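Local structure of capsular polysaccharide export system protein KpsC (6MGB) at residues 141-146 / 227-232; 158-163 / 234-239; 162-167 / 245-250; 197-202 / 221-226. The protein probably transfers Kdo from a CMP-activated donor in beta(2,4) linkage, helping to build the glycolipid that carries the bacterial capsular polysaccharide. All coordinates share one frame; numbering follows the deposited sequence. Where two conformers were deposited one is given.

Contact 1: 141-146 / 227-232; sequences YNRGKP and REEFNP. With C5P (cytidine-5'-monophosphate), chain D.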
# COMPACT_ATOMS: atom_id res chain seq x y z
N TYR A 141 1.42 9.47 -2.36
CA TYR A 141 2.45 10.28 -2.99
C TYR A 141 2.19 11.78 -2.95
O TYR A 141 3.15 12.55 -2.97
CB TYR A 141 2.65 9.85 -4.45
CG TYR A 141 3.12 8.41 -4.60
CD1 TYR A 141 4.37 8.02 -4.12
CD2 TYR A 141 2.33 7.46 -5.23
CE1 TYR A 141 4.80 6.71 -4.26
CE2 TYR A 141 2.76 6.16 -5.37
CZ TYR A 141 3.99 5.78 -4.89
OH TYR A 141 4.42 4.48 -5.03
N ASN A 142 0.93 12.21 -2.90
CA ASN A 142 0.59 13.62 -2.74
C ASN A 142 1.28 14.49 -3.80
O ASN A 142 2.10 15.36 -3.50
CB ASN A 142 0.96 14.11 -1.34
CG ASN A 142 0.38 13.24 -0.24
OD1 ASN A 142 -0.78 13.40 0.14
ND2 ASN A 142 1.19 12.33 0.28
N ARG A 143 0.92 14.24 -5.06
CA ARG A 143 1.53 14.97 -6.18
C ARG A 143 0.49 15.50 -7.15
O ARG A 143 0.67 16.58 -7.72
CB ARG A 143 2.49 14.06 -6.94
CG ARG A 143 3.58 13.46 -6.10
CD ARG A 143 4.34 12.44 -6.89
NE ARG A 143 5.10 13.04 -7.99
CZ ARG A 143 4.73 13.02 -9.26
NH1 ARG A 143 3.61 12.41 -9.62
NH2 ARG A 143 5.47 13.60 -10.19
N GLY A 144 -0.59 14.75 -7.35
CA GLY A 144 -1.49 15.03 -8.45
C GLY A 144 -2.10 16.41 -8.36
O GLY A 144 -2.08 17.08 -7.33
N LYS A 145 -2.66 16.84 -9.49
CA LYS A 145 -3.40 18.08 -9.58
C LYS A 145 -4.89 17.83 -9.39
O LYS A 145 -5.36 16.70 -9.55
CB LYS A 145 -3.15 18.74 -10.94
CG LYS A 145 -3.65 17.93 -12.12
CD LYS A 145 -3.29 18.59 -13.44
CE LYS A 145 -3.82 17.79 -14.62
NZ LYS A 145 -3.49 18.44 -15.92
N PRO A 146 -5.66 18.86 -9.05
CA PRO A 146 -7.11 18.66 -8.91
C PRO A 146 -7.76 18.33 -10.24
O PRO A 146 -7.28 18.70 -11.31
CB PRO A 146 -7.60 20.01 -8.37
CG PRO A 146 -6.39 20.70 -7.85
CD PRO A 146 -5.26 20.23 -8.70
N ARG A 227 -4.47 9.59 -18.45
CA ARG A 227 -3.03 9.70 -18.28
C ARG A 227 -2.63 11.05 -17.70
O ARG A 227 -1.43 11.35 -17.62
CB ARG A 227 -2.33 9.47 -19.62
CG ARG A 227 -2.89 8.28 -20.39
CD ARG A 227 -2.07 7.98 -21.63
NE ARG A 227 -1.10 6.91 -21.39
CZ ARG A 227 -1.29 5.63 -21.71
NH1 ARG A 227 -0.35 4.74 -21.45
NH2 ARG A 227 -2.42 5.23 -22.29
N GLU A 228 -3.60 11.88 -17.31
CA GLU A 228 -3.30 13.08 -16.54
C GLU A 228 -3.06 12.71 -15.09
O GLU A 228 -3.67 11.79 -14.54
CB GLU A 228 -4.45 14.08 -16.64
CG GLU A 228 -4.68 14.62 -18.05
CD GLU A 228 -5.70 15.74 -18.09
OE1 GLU A 228 -6.70 15.61 -18.82
OE2 GLU A 228 -5.49 16.75 -17.39
N GLU A 229 -2.14 13.44 -14.46
CA GLU A 229 -1.70 13.11 -13.11
C GLU A 229 -2.61 13.79 -12.09
O GLU A 229 -2.24 14.73 -11.39
CB GLU A 229 -0.24 13.52 -12.92
CG GLU A 229 0.40 12.90 -11.71
CD GLU A 229 1.80 12.45 -12.00
OE1 GLU A 229 2.23 11.42 -11.43
OE2 GLU A 229 2.50 13.12 -12.79
N PHE A 230 -3.83 13.27 -12.01
CA PHE A 230 -4.81 13.78 -11.07
C PHE A 230 -4.51 13.29 -9.66
O PHE A 230 -4.00 12.18 -9.45
CB PHE A 230 -6.22 13.33 -11.47
CG PHE A 230 -6.73 13.97 -12.73
CD1 PHE A 230 -6.60 15.34 -12.92
CD2 PHE A 230 -7.33 13.21 -13.71
CE1 PHE A 230 -7.07 15.93 -14.08
CE2 PHE A 230 -7.80 13.79 -14.87
CZ PHE A 230 -7.67 15.15 -15.05
N ASN A 231 -4.84 14.13 -8.68
CA ASN A 231 -4.83 13.70 -7.30
C ASN A 231 -5.77 12.50 -7.16
O ASN A 231 -6.96 12.63 -7.48
CB ASN A 231 -5.27 14.84 -6.38
CG ASN A 231 -5.27 14.45 -4.92
OD1 ASN A 231 -5.61 13.33 -4.56
ND2 ASN A 231 -4.89 15.38 -4.05
N PRO A 232 -5.29 11.34 -6.70
CA PRO A 232 -6.14 10.14 -6.75
C PRO A 232 -7.41 10.25 -5.92
O PRO A 232 -8.46 9.77 -6.36
CB PRO A 232 -5.21 9.03 -6.24
CG PRO A 232 -4.15 9.74 -5.45
CD PRO A 232 -3.96 11.06 -6.14
O3P C5P D . -0.57 -0.04 -4.88
P C5P D . -0.18 0.83 -6.05
O1P C5P D . -0.96 0.38 -7.28
O2P C5P D . 1.28 0.95 -6.42
O5' C5P D . -0.71 2.29 -5.69
C5' C5P D . 0.05 3.18 -4.89
C4' C5P D . -0.62 4.53 -4.81
O4' C5P D . -0.47 5.21 -6.08
C3' C5P D . -2.12 4.49 -4.57
O3' C5P D . -2.45 4.38 -3.19
C2' C5P D . -2.59 5.80 -5.19
O2' C5P D . -2.39 6.90 -4.31
C1' C5P D . -1.64 5.94 -6.38
N1 C5P D . -2.23 5.40 -7.63
C2 C5P D . -2.82 6.32 -8.65
N3 C5P D . -3.41 5.76 -9.91
C4 C5P D . -3.41 4.32 -10.16
C5 C5P D . -2.83 3.40 -9.14
C6 C5P D . -2.24 3.97 -7.88
O2 C5P D . -2.82 7.49 -8.46
N4 C5P D . -3.99 3.78 -11.38
O HOH W 1 -4.40 18.33 -5.72

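Contact 2: 158-163 / 234-239; sequences RVLLID and DLLSHF. With C5P (cytidine-5'-monophosphate), chain D.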
# COMPACT_ATOMS: atom_id res chain seq x y z
N ARG A 158 -20.91 6.26 -14.56
CA ARG A 158 -19.52 5.98 -14.91
C ARG A 158 -18.87 5.20 -13.78
O ARG A 158 -19.23 5.35 -12.61
CB ARG A 158 -18.75 7.28 -15.16
CG ARG A 158 -18.83 8.25 -14.00
CD ARG A 158 -17.98 9.49 -14.20
NE ARG A 158 -18.20 10.45 -13.11
CZ ARG A 158 -18.97 11.53 -13.19
NH1 ARG A 158 -19.60 11.85 -14.31
NH2 ARG A 158 -19.10 12.31 -12.12
N VAL A 159 -17.91 4.35 -14.15
CA VAL A 159 -17.13 3.58 -13.20
C VAL A 159 -15.65 3.80 -13.49
O VAL A 159 -15.27 4.25 -14.57
CB VAL A 159 -17.47 2.07 -13.24
CG1 VAL A 159 -18.97 1.86 -13.02
CG2 VAL A 159 -17.04 1.45 -14.56
N LEU A 160 -14.81 3.46 -12.51
CA LEU A 160 -13.37 3.68 -12.59
C LEU A 160 -12.64 2.36 -12.43
O LEU A 160 -12.90 1.62 -11.48
CB LEU A 160 -12.90 4.67 -11.53
CG LEU A 160 -11.42 5.04 -11.58
CD1 LEU A 160 -11.08 5.76 -12.88
CD2 LEU A 160 -11.02 5.89 -10.39
N LEU A 161 -11.72 2.08 -13.35
CA LEU A 161 -10.82 0.94 -13.27
C LEU A 161 -9.43 1.44 -12.92
O LEU A 161 -8.94 2.39 -13.53
CB LEU A 161 -10.80 0.16 -14.59
CG LEU A 161 -11.96 -0.80 -14.89
CD1 LEU A 161 -13.31 -0.17 -14.63
CD2 LEU A 161 -11.86 -1.28 -16.33
N ILE A 162 -8.80 0.80 -11.94
CA ILE A 162 -7.47 1.19 -11.47
C ILE A 162 -6.44 0.31 -12.16
O ILE A 162 -6.49 -0.92 -12.07
CB ILE A 162 -7.37 1.07 -9.94
CG1 ILE A 162 -8.40 1.98 -9.26
CG2 ILE A 162 -5.95 1.42 -9.47
CD1 ILE A 162 -8.49 1.81 -7.76
N ASP A 163 -5.50 0.94 -12.85
CA ASP A 163 -4.39 0.22 -13.46
C ASP A 163 -3.21 0.21 -12.50
O ASP A 163 -3.10 1.05 -11.60
CB ASP A 163 -3.99 0.85 -14.80
CG ASP A 163 -3.17 -0.09 -15.67
OD1 ASP A 163 -3.18 -1.31 -15.41
OD2 ASP A 163 -2.51 0.39 -16.61
N ASP A 234 -9.03 12.99 -5.13
CA ASP A 234 -9.93 13.89 -5.85
C ASP A 234 -10.61 13.16 -7.00
O ASP A 234 -11.83 13.27 -7.19
CB ASP A 234 -9.17 15.10 -6.36
CG ASP A 234 -10.08 16.21 -6.83
OD1 ASP A 234 -11.28 16.21 -6.46
OD2 ASP A 234 -9.62 17.10 -7.58
N LEU A 235 -9.84 12.39 -7.77
CA LEU A 235 -10.41 11.62 -8.87
C LEU A 235 -11.47 10.65 -8.36
O LEU A 235 -12.54 10.51 -8.98
CB LEU A 235 -9.30 10.86 -9.60
CG LEU A 235 -9.72 10.03 -10.81
CD1 LEU A 235 -10.28 10.92 -11.91
CD2 LEU A 235 -8.55 9.20 -11.32
N LEU A 236 -11.20 9.99 -7.24
CA LEU A 236 -12.13 8.98 -6.73
C LEU A 236 -13.47 9.59 -6.33
O LEU A 236 -14.50 8.91 -6.41
CB LEU A 236 -11.51 8.26 -5.53
CG LEU A 236 -10.41 7.25 -5.87
CD1 LEU A 236 -9.59 6.92 -4.64
CD2 LEU A 236 -11.02 5.99 -6.47
N SER A 237 -13.48 10.85 -5.91
CA SER A 237 -14.72 11.48 -5.46
C SER A 237 -15.78 11.54 -6.55
O SER A 237 -16.96 11.74 -6.25
CB SER A 237 -14.44 12.89 -4.94
OG SER A 237 -14.17 13.78 -6.00
N HIS A 238 -15.39 11.38 -7.82
CA HIS A 238 -16.31 11.49 -8.94
C HIS A 238 -16.92 10.15 -9.34
O HIS A 238 -17.63 10.08 -10.35
CB HIS A 238 -15.60 12.11 -10.14
CG HIS A 238 -15.20 13.53 -9.93
ND1 HIS A 238 -16.02 14.59 -10.24
CD2 HIS A 238 -14.05 14.07 -9.45
CE1 HIS A 238 -15.40 15.72 -9.95
NE2 HIS A 238 -14.21 15.43 -9.47
N PHE A 239 -16.66 9.09 -8.58
CA PHE A 239 -17.19 7.77 -8.87
C PHE A 239 -17.82 7.19 -7.61
O PHE A 239 -17.49 7.58 -6.49
CB PHE A 239 -16.10 6.82 -9.39
CG PHE A 239 -15.44 7.29 -10.65
CD1 PHE A 239 -15.89 6.87 -11.89
CD2 PHE A 239 -14.36 8.16 -10.60
CE1 PHE A 239 -15.28 7.30 -13.06
CE2 PHE A 239 -13.75 8.60 -11.76
CZ PHE A 239 -14.21 8.17 -12.99
O3P C5P D . -0.57 -0.04 -4.88
P C5P D . -0.18 0.83 -6.05
O1P C5P D . -0.96 0.38 -7.28
O2P C5P D . 1.28 0.95 -6.42
O5' C5P D . -0.71 2.29 -5.69
C5' C5P D . 0.05 3.18 -4.89
C4' C5P D . -0.62 4.53 -4.81
O4' C5P D . -0.47 5.21 -6.08
C3' C5P D . -2.12 4.49 -4.57
O3' C5P D . -2.45 4.38 -3.19
C2' C5P D . -2.59 5.80 -5.19
O2' C5P D . -2.39 6.90 -4.31
C1' C5P D . -1.64 5.94 -6.38
N1 C5P D . -2.23 5.40 -7.63
C2 C5P D . -2.82 6.32 -8.65
N3 C5P D . -3.41 5.76 -9.91
C4 C5P D . -3.41 4.32 -10.16
C5 C5P D . -2.83 3.40 -9.14
C6 C5P D . -2.24 3.97 -7.88
O2 C5P D . -2.82 7.49 -8.46
N4 C5P D . -3.99 3.78 -11.38

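Contact 3: 162-167 / 245-250; sequences IDQTYG and VSSQMG. With C5P (cytidine-5'-monophosphate), chain D.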
# COMPACT_ATOMS: atom_id res chain seq x y z
N ILE A 162 -8.80 0.80 -11.94
CA ILE A 162 -7.47 1.19 -11.47
C ILE A 162 -6.44 0.31 -12.16
O ILE A 162 -6.49 -0.92 -12.07
CB ILE A 162 -7.37 1.07 -9.94
CG1 ILE A 162 -8.40 1.98 -9.26
CG2 ILE A 162 -5.95 1.42 -9.47
CD1 ILE A 162 -8.49 1.81 -7.76
N ASP A 163 -5.50 0.94 -12.85
CA ASP A 163 -4.39 0.22 -13.46
C ASP A 163 -3.21 0.21 -12.50
O ASP A 163 -3.10 1.05 -11.60
CB ASP A 163 -3.99 0.85 -14.80
CG ASP A 163 -3.17 -0.09 -15.67
OD1 ASP A 163 -3.18 -1.31 -15.41
OD2 ASP A 163 -2.51 0.39 -16.61
N GLN A 164 -2.31 -0.76 -12.70
CA GLN A 164 -1.15 -0.93 -11.84
C GLN A 164 0.10 -1.04 -12.71
O GLN A 164 0.04 -1.04 -13.94
CB GLN A 164 -1.32 -2.15 -10.93
CG GLN A 164 -2.34 -1.92 -9.83
CD GLN A 164 -2.71 -3.19 -9.10
OE1 GLN A 164 -3.84 -3.67 -9.19
NE2 GLN A 164 -1.76 -3.74 -8.35
N THR A 165 1.25 -1.12 -12.05
CA THR A 165 2.54 -1.20 -12.73
C THR A 165 2.91 -2.65 -12.97
O THR A 165 2.73 -3.50 -12.10
CB THR A 165 3.64 -0.52 -11.91
OG1 THR A 165 3.84 -1.24 -10.69
CG2 THR A 165 3.27 0.92 -11.60
N TYR A 166 3.43 -2.93 -14.16
CA TYR A 166 3.86 -4.29 -14.44
C TYR A 166 5.00 -4.68 -13.51
O TYR A 166 5.92 -3.89 -13.26
CB TYR A 166 4.29 -4.43 -15.90
CG TYR A 166 4.50 -5.87 -16.27
CD1 TYR A 166 3.48 -6.63 -16.83
CD2 TYR A 166 5.70 -6.50 -16.01
CE1 TYR A 166 3.67 -7.96 -17.14
CE2 TYR A 166 5.90 -7.82 -16.32
CZ TYR A 166 4.88 -8.55 -16.88
OH TYR A 166 5.09 -9.87 -17.19
N GLY A 167 4.94 -5.90 -13.00
CA GLY A 167 5.89 -6.37 -12.01
C GLY A 167 5.46 -6.15 -10.58
O GLY A 167 6.20 -6.54 -9.66
N VAL A 245 -7.54 -4.73 -8.96
CA VAL A 245 -6.99 -6.06 -8.72
C VAL A 245 -6.41 -6.08 -7.31
O VAL A 245 -6.90 -6.80 -6.44
CB VAL A 245 -5.92 -6.43 -9.77
CG1 VAL A 245 -5.25 -7.76 -9.41
CG2 VAL A 245 -6.53 -6.51 -11.16
N SER A 246 -5.36 -5.27 -7.08
CA SER A 246 -4.70 -5.27 -5.78
C SER A 246 -4.08 -3.92 -5.41
O SER A 246 -3.23 -3.88 -4.51
CB SER A 246 -3.60 -6.34 -5.75
OG SER A 246 -2.58 -6.04 -6.69
N SER A 247 -4.48 -2.83 -6.05
CA SER A 247 -3.83 -1.54 -5.83
C SER A 247 -4.18 -0.96 -4.47
O SER A 247 -5.30 -1.12 -3.96
CB SER A 247 -4.22 -0.56 -6.93
OG SER A 247 -3.71 0.73 -6.67
N GLN A 248 -3.22 -0.25 -3.87
CA GLN A 248 -3.50 0.50 -2.65
C GLN A 248 -4.57 1.56 -2.89
O GLN A 248 -5.26 1.96 -1.96
CB GLN A 248 -2.22 1.17 -2.13
CG GLN A 248 -2.43 2.04 -0.90
CD GLN A 248 -1.15 2.70 -0.43
OE1 GLN A 248 -0.05 2.23 -0.72
NE2 GLN A 248 -1.29 3.81 0.30
N MET A 249 -4.72 2.01 -4.14
CA MET A 249 -5.74 3.01 -4.44
C MET A 249 -7.14 2.47 -4.18
O MET A 249 -8.07 3.26 -3.98
CB MET A 249 -5.60 3.47 -5.90
CG MET A 249 -6.50 4.63 -6.27
SD MET A 249 -6.03 5.38 -7.84
CE MET A 249 -7.36 6.56 -8.07
N GLY A 250 -7.31 1.14 -4.18
CA GLY A 250 -8.59 0.57 -3.79
C GLY A 250 -8.92 0.87 -2.34
O GLY A 250 -10.08 1.14 -2.00
O3P C5P D . -0.57 -0.04 -4.88
P C5P D . -0.18 0.83 -6.05
O1P C5P D . -0.96 0.38 -7.28
O2P C5P D . 1.28 0.95 -6.42
O5' C5P D . -0.71 2.29 -5.69
C5' C5P D . 0.05 3.18 -4.89
C4' C5P D . -0.62 4.53 -4.81
O4' C5P D . -0.47 5.21 -6.08
C3' C5P D . -2.12 4.49 -4.57
O3' C5P D . -2.45 4.38 -3.19
C2' C5P D . -2.59 5.80 -5.19
O2' C5P D . -2.39 6.90 -4.31
C1' C5P D . -1.64 5.94 -6.38
N1 C5P D . -2.23 5.40 -7.63
C2 C5P D . -2.82 6.32 -8.65
N3 C5P D . -3.41 5.76 -9.91
C4 C5P D . -3.41 4.32 -10.16
C5 C5P D . -2.83 3.40 -9.14
C6 C5P D . -2.24 3.97 -7.88
O2 C5P D . -2.82 7.49 -8.46
N4 C5P D . -3.99 3.78 -11.38
O HOH W 2 -6.13 -2.36 -9.88

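Contact 4: 197-202 / 221-226; sequences IYVKVH and RSVKVI. With C5P (cytidine-5'-monophosphate), chain D.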
# COMPACT_ATOMS: atom_id res chain seq x y z
N ILE A 197 -16.77 4.20 -19.08
CA ILE A 197 -15.69 3.43 -18.48
C ILE A 197 -14.43 4.29 -18.50
O ILE A 197 -13.98 4.73 -19.57
CB ILE A 197 -15.46 2.11 -19.23
CG1 ILE A 197 -16.76 1.29 -19.29
CG2 ILE A 197 -14.34 1.31 -18.57
CD1 ILE A 197 -17.39 1.01 -17.94
N TYR A 198 -13.86 4.52 -17.32
CA TYR A 198 -12.61 5.25 -17.18
C TYR A 198 -11.54 4.33 -16.61
O TYR A 198 -11.81 3.52 -15.71
CB TYR A 198 -12.77 6.46 -16.26
CG TYR A 198 -13.62 7.57 -16.85
CD1 TYR A 198 -15.00 7.54 -16.76
CD2 TYR A 198 -13.03 8.65 -17.50
CE1 TYR A 198 -15.77 8.55 -17.30
CE2 TYR A 198 -13.79 9.66 -18.04
CZ TYR A 198 -15.17 9.61 -17.93
OH TYR A 198 -15.94 10.62 -18.47
N VAL A 199 -10.33 4.45 -17.14
CA VAL A 199 -9.16 3.72 -16.67
C VAL A 199 -8.12 4.74 -16.21
O VAL A 199 -7.75 5.64 -16.98
CB VAL A 199 -8.57 2.81 -17.77
CG1 VAL A 199 -7.27 2.17 -17.30
CG2 VAL A 199 -9.58 1.75 -18.18
N LYS A 200 -7.66 4.60 -14.97
CA LYS A 200 -6.65 5.50 -14.42
C LYS A 200 -5.30 4.81 -14.49
O LYS A 200 -5.07 3.79 -13.83
CB LYS A 200 -6.99 5.90 -12.98
CG LYS A 200 -5.93 6.76 -12.30
CD LYS A 200 -5.53 7.94 -13.18
CE LYS A 200 -4.65 8.94 -12.44
NZ LYS A 200 -3.48 8.30 -11.79
N VAL A 201 -4.39 5.38 -15.30
CA VAL A 201 -3.05 4.84 -15.41
C VAL A 201 -2.24 5.19 -14.17
O VAL A 201 -2.42 6.26 -13.56
CB VAL A 201 -2.37 5.38 -16.69
CG1 VAL A 201 -0.92 4.94 -16.77
CG2 VAL A 201 -3.13 4.92 -17.93
N HIS A 202 -1.34 4.29 -13.79
CA HIS A 202 -0.55 4.46 -12.58
C HIS A 202 0.46 5.59 -12.77
O HIS A 202 1.04 5.73 -13.86
CB HIS A 202 0.16 3.15 -12.24
CG HIS A 202 0.77 3.12 -10.87
ND1 HIS A 202 1.94 3.77 -10.56
CD2 HIS A 202 0.38 2.48 -9.74
CE1 HIS A 202 2.23 3.55 -9.29
NE2 HIS A 202 1.31 2.77 -8.77
N ARG A 221 -12.73 2.11 -28.20
CA ARG A 221 -12.46 3.53 -28.31
C ARG A 221 -13.29 4.37 -27.35
O ARG A 221 -12.88 5.48 -27.00
CB ARG A 221 -12.70 4.01 -29.75
CG ARG A 221 -11.62 3.59 -30.75
CD ARG A 221 -10.25 4.10 -30.35
NE ARG A 221 -9.27 4.01 -31.43
CZ ARG A 221 -7.98 4.27 -31.29
NH1 ARG A 221 -7.49 4.64 -30.12
NH2 ARG A 221 -7.16 4.16 -32.33
N SER A 222 -14.45 3.86 -26.92
CA SER A 222 -15.28 4.61 -25.98
C SER A 222 -14.70 4.62 -24.58
O SER A 222 -15.10 5.46 -23.76
CB SER A 222 -16.69 4.01 -25.95
OG SER A 222 -16.71 2.78 -25.26
N VAL A 223 -13.76 3.72 -24.28
CA VAL A 223 -13.13 3.70 -22.96
C VAL A 223 -12.16 4.87 -22.86
O VAL A 223 -11.34 5.10 -23.76
CB VAL A 223 -12.43 2.36 -22.72
CG1 VAL A 223 -11.72 2.37 -21.37
CG2 VAL A 223 -13.43 1.21 -22.79
N LYS A 224 -12.25 5.62 -21.77
CA LYS A 224 -11.45 6.81 -21.56
C LYS A 224 -10.30 6.46 -20.62
O LYS A 224 -10.51 6.18 -19.44
CB LYS A 224 -12.31 7.94 -21.00
CG LYS A 224 -13.48 8.29 -21.92
CD LYS A 224 -14.49 9.20 -21.26
CE LYS A 224 -15.66 9.49 -22.19
NZ LYS A 224 -16.35 8.24 -22.62
N VAL A 225 -9.08 6.46 -21.16
CA VAL A 225 -7.88 6.11 -20.42
C VAL A 225 -7.25 7.40 -19.93
O VAL A 225 -6.86 8.26 -20.73
CB VAL A 225 -6.90 5.30 -21.28
CG1 VAL A 225 -5.63 4.98 -20.51
CG2 VAL A 225 -7.57 4.02 -21.77
N ILE A 226 -7.14 7.54 -18.61
CA ILE A 226 -6.71 8.78 -17.98
C ILE A 226 -5.20 8.71 -17.77
O ILE A 226 -4.71 7.87 -17.01
CB ILE A 226 -7.45 9.02 -16.66
CG1 ILE A 226 -8.96 9.05 -16.89
CG2 ILE A 226 -6.98 10.33 -16.02
CD1 ILE A 226 -9.78 9.11 -15.62
O3P C5P D . -0.57 -0.04 -4.88
P C5P D . -0.18 0.83 -6.05
O1P C5P D . -0.96 0.38 -7.28
O2P C5P D . 1.28 0.95 -6.42
O5' C5P D . -0.71 2.29 -5.69
C5' C5P D . 0.05 3.18 -4.89
C4' C5P D . -0.62 4.53 -4.81
O4' C5P D . -0.47 5.21 -6.08
C3' C5P D . -2.12 4.49 -4.57
O3' C5P D . -2.45 4.38 -3.19
C2' C5P D . -2.59 5.80 -5.19
O2' C5P D . -2.39 6.90 -4.31
C1' C5P D . -1.64 5.94 -6.38
N1 C5P D . -2.23 5.40 -7.63
C2 C5P D . -2.82 6.32 -8.65
N3 C5P D . -3.41 5.76 -9.91
C4 C5P D . -3.41 4.32 -10.16
C5 C5P D . -2.83 3.40 -9.14
C6 C5P D . -2.24 3.97 -7.88
O2 C5P D . -2.82 7.49 -8.46
N4 C5P D . -3.99 3.78 -11.38
O HOH W 3 -17.01 4.34 -21.91

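Contact 1: 141-146 / 227-232
K145 and F230 form a single backbone bridge between two surface loops of this GT-B glycosyltransferase, one leading toward strand 158-162 and the other running from strand 224-226 into helix 232-236. K145 N donates to E229 O at 2.9 Å, while N231 N returns a nearly straight bond to K145 O (2.8 Å, 170°). E229 is the centre of an inverse gamma turn. G144 CA lies 3.0 Å from E229 O, and a side chain here would probably clash with N231 N.

Two salt bridges flank the bridge. R143, bent at chi3 (67°), swings NH1 to E229 OE1, with guanidinium and carboxylate planes 66° apart; the 2.5 Å separation of NH1 and OE1 is so short that its exact value is doubtful. R143 NE pairs with E85, so the guanidinium has two acidic partners. Were E229 replaced by an alanine, R143 NH1 would probably lose its carboxylate, leaving E85 as the acid paired with the arginine. K145, extended beyond CG, lays CE 3.8 Å from CE1 of the F230 ring before NZ reaches E228.

N231 is the N-cap of helix 232-236, and P232 and Y141 both touch the bound CMP. At the outer end, K145 NZ meets the anti lone pair of E228 OE2 at 3.0 Å.

Contact 2: 158-163 / 234-239
F239, just after helix 232-236, packs on L160 of strand 158-162, a central strand in the parallel, Rossmann-like sheet of the nucleotide-binding half of this GT-B enzyme. The helix lies over the sheet, and a type I turn from L236 to F239 carries the chain from it toward strand 241-244, the neighbour of strand 158-162.

The F239 ring is held between two side chains of the strand. L160 CB sits over the centre of one face in a CH-pi contact, 3.6 Å from the centroid. On the opposite face comes R158, whose NE stands 4.3 Å above the ring plane, shifted toward the rim. The guanidinium stands almost upright on the ring, the planes 86° apart, and its CZ is too far from the centroid for more than a weak cation-pi attraction.

A carbonyl of the turn helps to hold the arginine. With CG set between the backbone N and the carbonyl carbon (chi1 55°) and the chain extended to NE, R158 runs across the ring and donates from NE to H238 O at 2.8 Å, while NH2 adds a weak second bond to the same oxygen. R158 NH1 is taken up by T153 O, and F152 meets the rings of both H238 and F239.

Farther in, L160 CD2 meets L235 CD2 at 4.2 Å and L236 CD2 at 3.9 Å. The strand ends at the ligand, where D163 O accepts a hydrogen bond from cytosine N4 of CMP at 2.9 Å.

Contact 3: 162-167 / 245-250
Q164 presents its side-chain amide to the turn before helix 248-255: S247 N lies over one amide face, close to OE1 but not bonded to it, and S246 OG lies in the amide plane, accepting from NE2 at 3.0 Å. The other flat group is the cytosine of CMP, with M249 SD over one face, 3.4 Å from its C2. Together the two segments build the nucleotide pocket of the GT-B fold, where a helix N-terminus meets the phosphate.

S246 N donates to Q164 OE1 (3.1 Å) from 24° out of the carbonyl plane, and a water bridges OE1, I162 O and V245 N. D168 also takes a bond from Q164 NE2, and S170 is a second partner of S246 OG. The amide is thus gripped at both ends and its rotation fixed. Beside it, in one of the two conformers of I162, CD1 packs on M249 CG, a less certain contact.

S247 is the N-cap. Its OG, anti to the backbone N (chi1 174°), accepts from M249 N. The same S247 OG donates to phosphate O1P at 2.8 Å. The helix end would probably favour the anion, and Q248 N points almost straight at O3P, 2.8 Å away (173°).

Contact 4: 197-202 / 221-226
V199 O takes the shortest hydrogen bond between the two strands, from I226 N at 2.6 Å. It belongs to a parallel pairing in which K224 O accepts from V199 N at 2.9 Å, with Y198 CA close beside it in a CA-H...O contact (3.2 Å to K224 O), and further bonds run from K224 N to I197 O and from V201 N to I226 O.

On one face of the sheet K224 crosses the Y198 side chain obliquely, its CD 3.3 Å from CE2, while Y198 OH is bonded to E196. V199 CG2 meets V223 CG1, and beyond the strand V201 CG2 meets V225 CG1.

K200, bent at chi2 (50°) and again at chi4, crosses I226 at about a right angle and curls its NZ back to V201 O (2.9 Å). That leaves NZ facing CMP, with cytosine N3 at 3.2 Å and a weak bond to O2. A methionine in its place would probably leave V201 O and cytosine N3 without their donor. H202 NE2 holds phosphate O2P at 3.0 Å, with CD2 near cytosine C5, on the side of the ring away from M249 SD.

Strand 224-226 is the sheet's outermost strand here, joined through helix 203-206 in a beta-alpha-beta unit; strand 158-162 flanks 196-200 on the side away from it, and L235 of helix 232-236 covers K200 and I226.

How the contacts relate
Contacts 2, 3 and 4 are buried, whereas contact 1 lies at the surface, and the chemistry differs: salt bridges and a loop bridge in contact 1, apolar packing and backbone pairing in contacts 2 and 4, and a polar network around Q164 and the phosphate in contact 3. Contacts 2 and 4 share one parallel sheet, since L161 bonds to Y198 and K200. Contacts 2 and 3 share I162 and D163; contact 2 packs the preceding strand residues on helix 232-236, contact 3 forms polar bonds at the N-terminus of helix 248-255. Contact 1 leads into helix 232-236. All four reach CMP: contact 1 by van der Waals touches, contact 2 at the base, contacts 3 and 4 at base and phosphate.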